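Sgbp-b (Bacteroides uniformis, PDB 7K44) probably binds xyloglucan at the bacterial cell surface, as a surface glycan-binding protein of a polysaccharide utilization locus for this plant polysaccharide. Local coordinates at residues A226-A231 with K243-S248; F287-A292 with I373-D378. One frame throughout, in Å; residues are numbered along the deposited sequence.

Contact 1: residues A226-A231 with K243-S248; sequences AVPVTA and KCYSIS. With CA (calcium ion), chain B.
Residues 226-230 and 243-248 pair as antiparallel strands whose directions differ by 139°, a marked twist, with Val227-Ser246 and Val229-Cys244 as the hydrogen-bonded pairs. The straightest link runs from Cys244 N to Val229 O, at 2.8 Å. Val227 O is gripped twice: Ser246 N and Ser246 OG, each tilted from the carbonyl plane, reach it from opposite faces, OG at 2.9 Å. The serine can do this because chi1 of 71° sets OG between its own backbone N and carbonyl carbon. Pro228 lies over one face of the Tyr245 ring, its CB 3.9 Å from the ring centroid in a CH-pi contact, while CD closes to 3.6 Å from Tyr245 CE2. Ala226 CB sits at the ring's edge, and Lys243 CD packs on Pro228 CB at 3.7 Å. With an alanine in place of Tyr245, Pro228 would probably lose the face it rests on, leaving a gap beside Ala226. At the far end Lys243 O binds calcium at 2.3 Å. Tyr245 also stacks on Phe220, and Leu261 of strand 255-264 touches Ala226, Tyr245 and Ile247; Val229, Cys244 and Ser246 instead meet Tyr376 of strand 371-384.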
ATOM      1  N   ALA A 226      23.986   9.065 -14.585  1.00 20.44           N
ATOM      2  CA  ALA A 226      23.793   8.648 -13.198  1.00 20.85           C
ATOM      3  C   ALA A 226      24.527   9.567 -12.232  1.00 20.56           C
ATOM      4  O   ALA A 226      25.736   9.793 -12.380  1.00 20.49           O
ATOM      5  CB  ALA A 226      24.285   7.216 -12.987  1.00 21.40           C
ATOM      6  N   VAL A 227      23.814  10.056 -11.221  1.00 20.11           N
ATOM      7  CA  VAL A 227      24.374  10.959 -10.214  1.00 19.62           C
ATOM      8  C   VAL A 227      23.766  10.628  -8.853  1.00 21.53           C
ATOM      9  O   VAL A 227      22.551  10.392  -8.767  1.00 21.99           O
ATOM     10  CB  VAL A 227      24.121  12.435 -10.571  1.00 26.07           C
ATOM     11  CG1 VAL A 227      24.778  13.365  -9.553  1.00 27.70           C
ATOM     12  CG2 VAL A 227      24.626  12.769 -11.973  1.00 28.57           C
ATOM     13  N   PRO A 228      24.549  10.604  -7.775  1.00 17.31           N
ATOM     14  CA  PRO A 228      23.971  10.404  -6.441  1.00 20.35           C
ATOM     15  C   PRO A 228      23.258  11.648  -5.955  1.00 22.12           C
ATOM     16  O   PRO A 228      23.643  12.780  -6.272  1.00 21.87           O
ATOM     17  CB  PRO A 228      25.195  10.125  -5.565  1.00 21.15           C
ATOM     18  CG  PRO A 228      26.306  10.879  -6.271  1.00 20.96           C
ATOM     19  CD  PRO A 228      26.020  10.700  -7.736  1.00 17.99           C
ATOM     20  N   VAL A 229      22.220  11.420  -5.155  1.00 20.53           N
ATOM     21  CA  VAL A 229      21.375  12.472  -4.607  1.00 21.12           C
ATOM     22  C   VAL A 229      21.077  12.118  -3.155  1.00 21.40           C
ATOM     23  O   VAL A 229      20.721  10.975  -2.853  1.00 23.40           O
ATOM     24  CB  VAL A 229      20.068  12.563  -5.421  1.00 23.45           C
ATOM     25  CG1 VAL A 229      19.021  13.439  -4.724  1.00 25.43           C
ATOM     26  CG2 VAL A 229      20.357  13.096  -6.829  1.00 27.36           C
ATOM     27  N   THR A 230      21.204  13.092  -2.258  1.00 23.38           N
ATOM     28  CA  THR A 230      20.687  12.973  -0.901  1.00 22.78           C
ATOM     29  C   THR A 230      19.692  14.104  -0.700  1.00 25.90           C
ATOM     30  O   THR A 230      20.058  15.282  -0.785  1.00 26.49           O
ATOM     31  CB  THR A 230      21.791  13.012   0.161  1.00 23.68           C
ATOM     32  OG1 THR A 230      22.755  11.977  -0.085  1.00 26.16           O
ATOM     33  CG2 THR A 230      21.187  12.804   1.549  1.00 27.56           C
ATOM     34  N   ALA A 231      18.443  13.747  -0.453  1.00 23.70           N
ATOM     35  CA  ALA A 231      17.373  14.725  -0.379  1.00 24.50           C
ATOM     36  C   ALA A 231      17.434  15.507   0.927  1.00 29.22           C
ATOM     37  O   ALA A 231      17.933  15.028   1.952  1.00 27.85           O
ATOM     38  CB  ALA A 231      16.020  14.022  -0.485  1.00 22.96           C
ATOM     39  N   LYS A 243      21.747   8.315   0.756  1.00 20.03           N
ATOM     40  CA  LYS A 243      22.048   8.519  -0.653  1.00 20.22           C
ATOM     41  C   LYS A 243      21.207   7.596  -1.522  1.00 20.92           C
ATOM     42  O   LYS A 243      21.020   6.421  -1.198  1.00 20.40           O
ATOM     43  CB  LYS A 243      23.527   8.229  -0.886  1.00 23.24           C
ATOM     44  CG  LYS A 243      24.017   8.532  -2.270  1.00 24.03           C
ATOM     45  CD  LYS A 243      25.517   8.259  -2.365  1.00 25.83           C
ATOM     46  CE  LYS A 243      26.284   9.049  -1.327  1.00 30.50           C
ATOM     47  NZ  LYS A 243      27.751   8.910  -1.546  1.00 28.48           N
ATOM     48  N   CYS A 244      20.661   8.143  -2.606  1.00 20.94           N
ATOM     49  CA  CYS A 244      20.048   7.357  -3.673  1.00 19.98           C
ATOM     50  C   CYS A 244      20.737   7.742  -4.975  1.00 20.98           C
ATOM     51  O   CYS A 244      21.572   8.647  -5.003  1.00 21.19           O
ATOM     52  CB  CYS A 244      18.530   7.571  -3.746  1.00 22.10           C
ATOM     53  SG  CYS A 244      18.002   9.199  -4.275  1.00 21.88           S
ATOM     54  N   TYR A 245      20.452   7.020  -6.055  1.00 18.92           N
ATOM     55  CA  TYR A 245      21.017   7.343  -7.361  1.00 19.22           C
ATOM     56  C   TYR A 245      19.928   7.752  -8.336  1.00 20.17           C
ATOM     57  O   TYR A 245      18.839   7.165  -8.365  1.00 20.61           O
ATOM     58  CB  TYR A 245      21.913   6.232  -7.962  1.00 18.68           C
ATOM     59  CG  TYR A 245      23.369   6.443  -7.617  1.00 18.87           C
ATOM     60  CD1 TYR A 245      23.827   6.211  -6.329  1.00 18.43           C
ATOM     61  CD2 TYR A 245      24.270   6.931  -8.561  1.00 20.31           C
ATOM     62  CE1 TYR A 245      25.153   6.414  -5.982  1.00 20.26           C
ATOM     63  CE2 TYR A 245      25.618   7.142  -8.223  1.00 17.74           C
ATOM     64  CZ  TYR A 245      26.044   6.887  -6.933  1.00 20.24           C
ATOM     65  OH  TYR A 245      27.351   7.103  -6.547  1.00 19.82           O
ATOM     66  N   SER A 246      20.208   8.805  -9.091  1.00 19.62           N
ATOM     67  CA  SER A 246      19.318   9.306 -10.122  1.00 20.75           C
ATOM     68  C   SER A 246      19.777   8.884 -11.508  1.00 19.64           C
ATOM     69  O   SER A 246      20.978   8.754 -11.777  1.00 20.84           O
ATOM     70  CB  SER A 246      19.222  10.833 -10.056  1.00 22.73           C
ATOM     71  OG  SER A 246      20.423  11.447 -10.485  1.00 25.80           O
ATOM     72  N   ILE A 247      18.802   8.655 -12.384  1.00 21.05           N
ATOM     73  CA  ILE A 247      18.994   8.593 -13.831  1.00 20.18           C
ATOM     74  C   ILE A 247      18.203   9.757 -14.411  1.00 23.22           C
ATOM     75  O   ILE A 247      16.990   9.854 -14.190  1.00 23.26           O
ATOM     76  CB  ILE A 247      18.471   7.267 -14.403  1.00 24.17           C
ATOM     77  CG1 ILE A 247      19.370   6.110 -13.969  1.00 25.37           C
ATOM     78  CG2 ILE A 247      18.355   7.334 -15.917  1.00 26.34           C
ATOM     79  CD1 ILE A 247      20.700   6.073 -14.678  1.00 24.65           C
ATOM     80  N   SER A 248      18.874  10.653 -15.138  1.00 23.27           N
ATOM     81  CA  SER A 248      18.171  11.853 -15.577  1.00 22.28           C
ATOM     82  C   SER A 248      18.821  12.413 -16.831  1.00 23.37           C
ATOM     83  O   SER A 248      20.002  12.178 -17.100  1.00 24.59           O
ATOM     84  CB  SER A 248      18.121  12.922 -14.480  1.00 26.09           C
ATOM     85  OG  SER A 248      19.393  13.515 -14.300  1.00 27.95           O
TER
HETATM   86 CA    CA B 401      20.174   4.911   0.365  1.00 20.01          CA
HETATM   87  O   HOH W   1      19.205   3.352   1.923  1.00 21.32           O

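Contact 2: residues F287-A292 with I373-D378; sequences FECFVA and IEMYFD. With CA (calcium ion), chain B.
Two antiparallel strands in the antiparallel sheet that lies in the xyloglucan-binding domain meet here, 287-291 and 373-378, with a calcium ligand, Asp378, among their residues. Glu288-Asp378 and Phe290-Tyr376 are the hydrogen-bonded pairs; Ala292 N extends the ladder to Glu374 O at 2.8 Å, close to the line of the carbonyl bond.

One face of the pair carries Cys289, Val291, Met375 and Phe377. Cys289 SG stands obliquely by the Phe377 ring, 4.3 Å from its centroid and 30° off the normal, a sulfur-aromatic contact. Phe287 CE2 comes up in the plane of that same ring, at its edge, 3.9 Å from Phe377 CD2. The bent end of Met375, with chi3 at 53°, places CE against both Cys289 SG and Val291 CG2. Met362 and Leu360 of strand 357-364 lie against this face, touching Met375 and Phe377 respectively.

On the other face Phe290 and Tyr376 run side by side, their ring planes at 74° and CD1 of Phe290 3.9 Å from CD1 of Tyr376. Tyr376 OH donates at 2.6 Å to Glu374 OE2, which accepts through its anti lone pair, the one away from the other oxygen; this ties down the phenol end and holds the carboxylate beside Ala292, with Glu374 CD 3.4 Å from Ala292 CB. Glu288 turns its carboxylate away to Ser133 and a salt bridge with Arg381.

Asp378, paired with Glu288, is a bidentate calcium ligand, OD1 and OD2 both at 2.5 Å from the ion; Asn213, Asp215, Asp241 and Lys243 also bind it. Apolar side chains facing a second sheet, with calcium bound by an aspartate within the strand, make a pattern consistent with a beta-sandwich of a carbohydrate-binding domain that binds a calcium ion.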
ATOM      1  N   PHE A 287      12.761  -2.930  -4.941  1.00 18.05           N
ATOM      2  CA  PHE A 287      13.468  -1.671  -4.733  1.00 18.25           C
ATOM      3  C   PHE A 287      12.496  -0.505  -4.687  1.00 18.36           C
ATOM      4  O   PHE A 287      11.308  -0.625  -5.002  1.00 18.89           O
ATOM      5  CB  PHE A 287      14.549  -1.460  -5.804  1.00 19.16           C
ATOM      6  CG  PHE A 287      14.029  -1.493  -7.217  1.00 18.72           C
ATOM      7  CD1 PHE A 287      13.893  -2.700  -7.897  1.00 21.10           C
ATOM      8  CD2 PHE A 287      13.668  -0.314  -7.862  1.00 19.00           C
ATOM      9  CE1 PHE A 287      13.409  -2.726  -9.208  1.00 22.88           C
ATOM     10  CE2 PHE A 287      13.189  -0.329  -9.166  1.00 23.84           C
ATOM     11  CZ  PHE A 287      13.045  -1.535  -9.834  1.00 23.42           C
ATOM     12  N   GLU A 288      13.008   0.640  -4.258  1.00 16.83           N
ATOM     13  CA  GLU A 288      12.209   1.853  -4.211  1.00 19.69           C
ATOM     14  C   GLU A 288      12.591   2.732  -5.395  1.00 18.39           C
ATOM     15  O   GLU A 288      13.770   2.819  -5.769  1.00 17.64           O
ATOM     16  CB  GLU A 288      12.402   2.568  -2.869  1.00 19.68           C
ATOM     17  CG  GLU A 288      11.077   3.024  -2.258  1.00 20.14           C
ATOM     18  CD  GLU A 288      10.337   1.874  -1.588  1.00 26.83           C
ATOM     19  OE1 GLU A 288       9.157   2.027  -1.214  1.00 26.71           O
ATOM     20  OE2 GLU A 288      10.932   0.788  -1.456  1.00 23.78           O
ATOM     21  N   CYS A 289      11.583   3.333  -6.021  1.00 19.19           N
ATOM     22  CA  CYS A 289      11.777   4.146  -7.216  1.00 18.64           C
ATOM     23  C   CYS A 289      10.891   5.380  -7.168  1.00 19.97           C
ATOM     24  O   CYS A 289       9.705   5.296  -6.825  1.00 20.35           O
ATOM     25  CB  CYS A 289      11.480   3.325  -8.480  1.00 20.37           C
ATOM     26  SG  CYS A 289      11.754   4.221 -10.031  1.00 23.39           S
ATOM     27  N   PHE A 290      11.471   6.530  -7.486  1.00 19.87           N
ATOM     28  CA  PHE A 290      10.752   7.800  -7.526  1.00 20.78           C
ATOM     29  C   PHE A 290      10.852   8.330  -8.951  1.00 20.60           C
ATOM     30  O   PHE A 290      11.951   8.671  -9.413  1.00 21.19           O
ATOM     31  CB  PHE A 290      11.373   8.780  -6.529  1.00 20.92           C
ATOM     32  CG  PHE A 290      10.617  10.088  -6.383  1.00 21.29           C
ATOM     33  CD1 PHE A 290      10.661  11.057  -7.387  1.00 22.55           C
ATOM     34  CD2 PHE A 290       9.885  10.355  -5.232  1.00 23.03           C
ATOM     35  CE1 PHE A 290       9.973  12.270  -7.243  1.00 23.70           C
ATOM     36  CE2 PHE A 290       9.203  11.564  -5.086  1.00 24.22           C
ATOM     37  CZ  PHE A 290       9.248  12.514  -6.098  1.00 25.54           C
ATOM     38  N   VAL A 291       9.724   8.384  -9.652  1.00 22.98           N
ATOM     39  CA  VAL A 291       9.666   8.934 -11.003  1.00 21.50           C
ATOM     40  C   VAL A 291       9.204  10.376 -10.877  1.00 23.93           C
ATOM     41  O   VAL A 291       8.044  10.634 -10.538  1.00 25.40           O
ATOM     42  CB  VAL A 291       8.741   8.116 -11.913  1.00 21.69           C
ATOM     43  CG1 VAL A 291       8.612   8.784 -13.290  1.00 25.67           C
ATOM     44  CG2 VAL A 291       9.253   6.693 -12.051  1.00 24.41           C
ATOM     45  N   ALA A 292      10.110  11.325 -11.125  1.00 22.57           N
ATOM     46  CA  ALA A 292       9.756  12.727 -10.937  1.00 26.56           C
ATOM     47  C   ALA A 292       9.030  13.306 -12.141  1.00 28.30           C
ATOM     48  O   ALA A 292       8.273  14.272 -11.995  1.00 32.26           O
ATOM     49  CB  ALA A 292      11.007  13.552 -10.648  1.00 24.19           C
ATOM     50  N   ILE A 373      13.809  12.776 -18.697  1.00 26.24           N
ATOM     51  CA  ILE A 373      13.774  11.678 -17.737  1.00 24.19           C
ATOM     52  C   ILE A 373      14.326  12.175 -16.410  1.00 24.24           C
ATOM     53  O   ILE A 373      15.341  12.878 -16.376  1.00 25.42           O
ATOM     54  CB  ILE A 373      14.630  10.503 -18.258  1.00 21.90           C
ATOM     55  CG1 ILE A 373      14.111  10.014 -19.610  1.00 25.25           C
ATOM     56  CG2 ILE A 373      14.690   9.371 -17.221  1.00 23.75           C
ATOM     57  CD1 ILE A 373      12.670   9.503 -19.591  1.00 26.96           C
ATOM     58  N   GLU A 374      13.671  11.794 -15.311  1.00 23.46           N
ATOM     59  CA  GLU A 374      14.205  12.098 -13.984  1.00 22.73           C
ATOM     60  C   GLU A 374      13.644  11.073 -13.008  1.00 24.38           C
ATOM     61  O   GLU A 374      12.454  11.117 -12.680  1.00 24.25           O
ATOM     62  CB  GLU A 374      13.849  13.523 -13.556  1.00 24.03           C
ATOM     63  CG  GLU A 374      14.392  13.889 -12.176  1.00 26.85           C
ATOM     64  CD  GLU A 374      13.846  15.210 -11.647  1.00 33.35           C
ATOM     65  OE1 GLU A 374      13.171  15.932 -12.409  1.00 30.81           O
ATOM     66  OE2 GLU A 374      14.074  15.513 -10.457  1.00 29.92           O
ATOM     67  N   MET A 375      14.498  10.164 -12.543  1.00 21.70           N
ATOM     68  CA  MET A 375      14.069   9.044 -11.715  1.00 24.33           C
ATOM     69  C   MET A 375      15.157   8.748 -10.697  1.00 21.05           C
ATOM     70  O   MET A 375      16.338   9.011 -10.940  1.00 23.42           O
ATOM     71  CB  MET A 375      13.820   7.797 -12.567  1.00 29.52           C
ATOM     72  CG  MET A 375      12.889   8.017 -13.747  1.00 35.32           C
ATOM     73  SD  MET A 375      12.980   6.641 -14.895  1.00 33.65           S
ATOM     74  CE  MET A 375      12.677   5.329 -13.734  1.00 32.78           C
ATOM     75  N   TYR A 376      14.755   8.168  -9.568  1.00 19.30           N
ATOM     76  CA  TYR A 376      15.644   7.882  -8.450  1.00 18.97           C
ATOM     77  C   TYR A 376      15.389   6.468  -7.949  1.00 20.72           C
ATOM     78  O   TYR A 376      14.247   5.990  -7.946  1.00 19.88           O
ATOM     79  CB  TYR A 376      15.413   8.877  -7.293  1.00 20.68           C
ATOM     80  CG  TYR A 376      15.495  10.322  -7.728  1.00 19.57           C
ATOM     81  CD1 TYR A 376      14.407  10.961  -8.304  1.00 21.28           C
ATOM     82  CD2 TYR A 376      16.678  11.020  -7.600  1.00 20.85           C
ATOM     83  CE1 TYR A 376      14.497  12.282  -8.735  1.00 23.29           C
ATOM     84  CE2 TYR A 376      16.776  12.340  -8.011  1.00 21.75           C
ATOM     85  CZ  TYR A 376      15.686  12.956  -8.585  1.00 24.84           C
ATOM     86  OH  TYR A 376      15.811  14.270  -9.000  1.00 26.26           O
ATOM     87  N   PHE A 377      16.458   5.821  -7.484  1.00 17.50           N
ATOM     88  CA  PHE A 377      16.435   4.414  -7.099  1.00 18.04           C
ATOM     89  C   PHE A 377      17.179   4.226  -5.782  1.00 17.87           C
ATOM     90  O   PHE A 377      18.227   4.845  -5.556  1.00 18.01           O
ATOM     91  CB  PHE A 377      17.167   3.568  -8.155  1.00 18.22           C
ATOM     92  CG  PHE A 377      16.526   3.581  -9.506  1.00 19.60           C
ATOM     93  CD1 PHE A 377      16.838   4.560 -10.434  1.00 22.79           C
ATOM     94  CD2 PHE A 377      15.610   2.595  -9.851  1.00 22.12           C
ATOM     95  CE1 PHE A 377      16.238   4.553 -11.684  1.00 22.55           C
ATOM     96  CE2 PHE A 377      15.008   2.595 -11.094  1.00 24.12           C
ATOM     97  CZ  PHE A 377      15.319   3.580 -12.003  1.00 25.39           C
ATOM     98  N   ASP A 378      16.676   3.328  -4.932  1.00 17.10           N
ATOM     99  CA  ASP A 378      17.335   3.036  -3.665  1.00 17.56           C
ATOM    100  C   ASP A 378      16.817   1.717  -3.116  1.00 17.81           C
ATOM    101  O   ASP A 378      15.788   1.182  -3.553  1.00 17.12           O
ATOM    102  CB  ASP A 378      17.071   4.164  -2.652  1.00 18.54           C
ATOM    103  CG  ASP A 378      18.146   4.283  -1.555  1.00 19.77           C
ATOM    104  OD1 ASP A 378      19.093   3.465  -1.437  1.00 19.63           O
ATOM    105  OD2 ASP A 378      18.007   5.259  -0.781  1.00 21.45           O
TER
HETATM  106 CA    CA B 401      20.174   4.911   0.365  1.00 20.01          CA
HETATM  107  O   HOH W   1      19.205   3.352   1.923  1.00 21.32           O

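Overall arrangement
Strands 243-248 and 371-384 are neighbours in one antiparallel sheet, so contact 1 and contact 2 continue each other across it, their centres about 9 Å apart. Probable backbone hydrogen bonds join them: Tyr245 O to Phe377 N and Ile247 N to Met375 O, both at 2.9 Å. The sheet thus runs from 226-230 through 243-248 and 373-378 to 287-291. Both contacts also supply ligands to the same calcium ion: Lys243 O from contact 1 and the carboxylate of Asp378 from contact 2, whose OD2 lies 3.3 Å from that carbonyl oxygen, and one water bound to the ion, 2.4 Å away from it, is common to both.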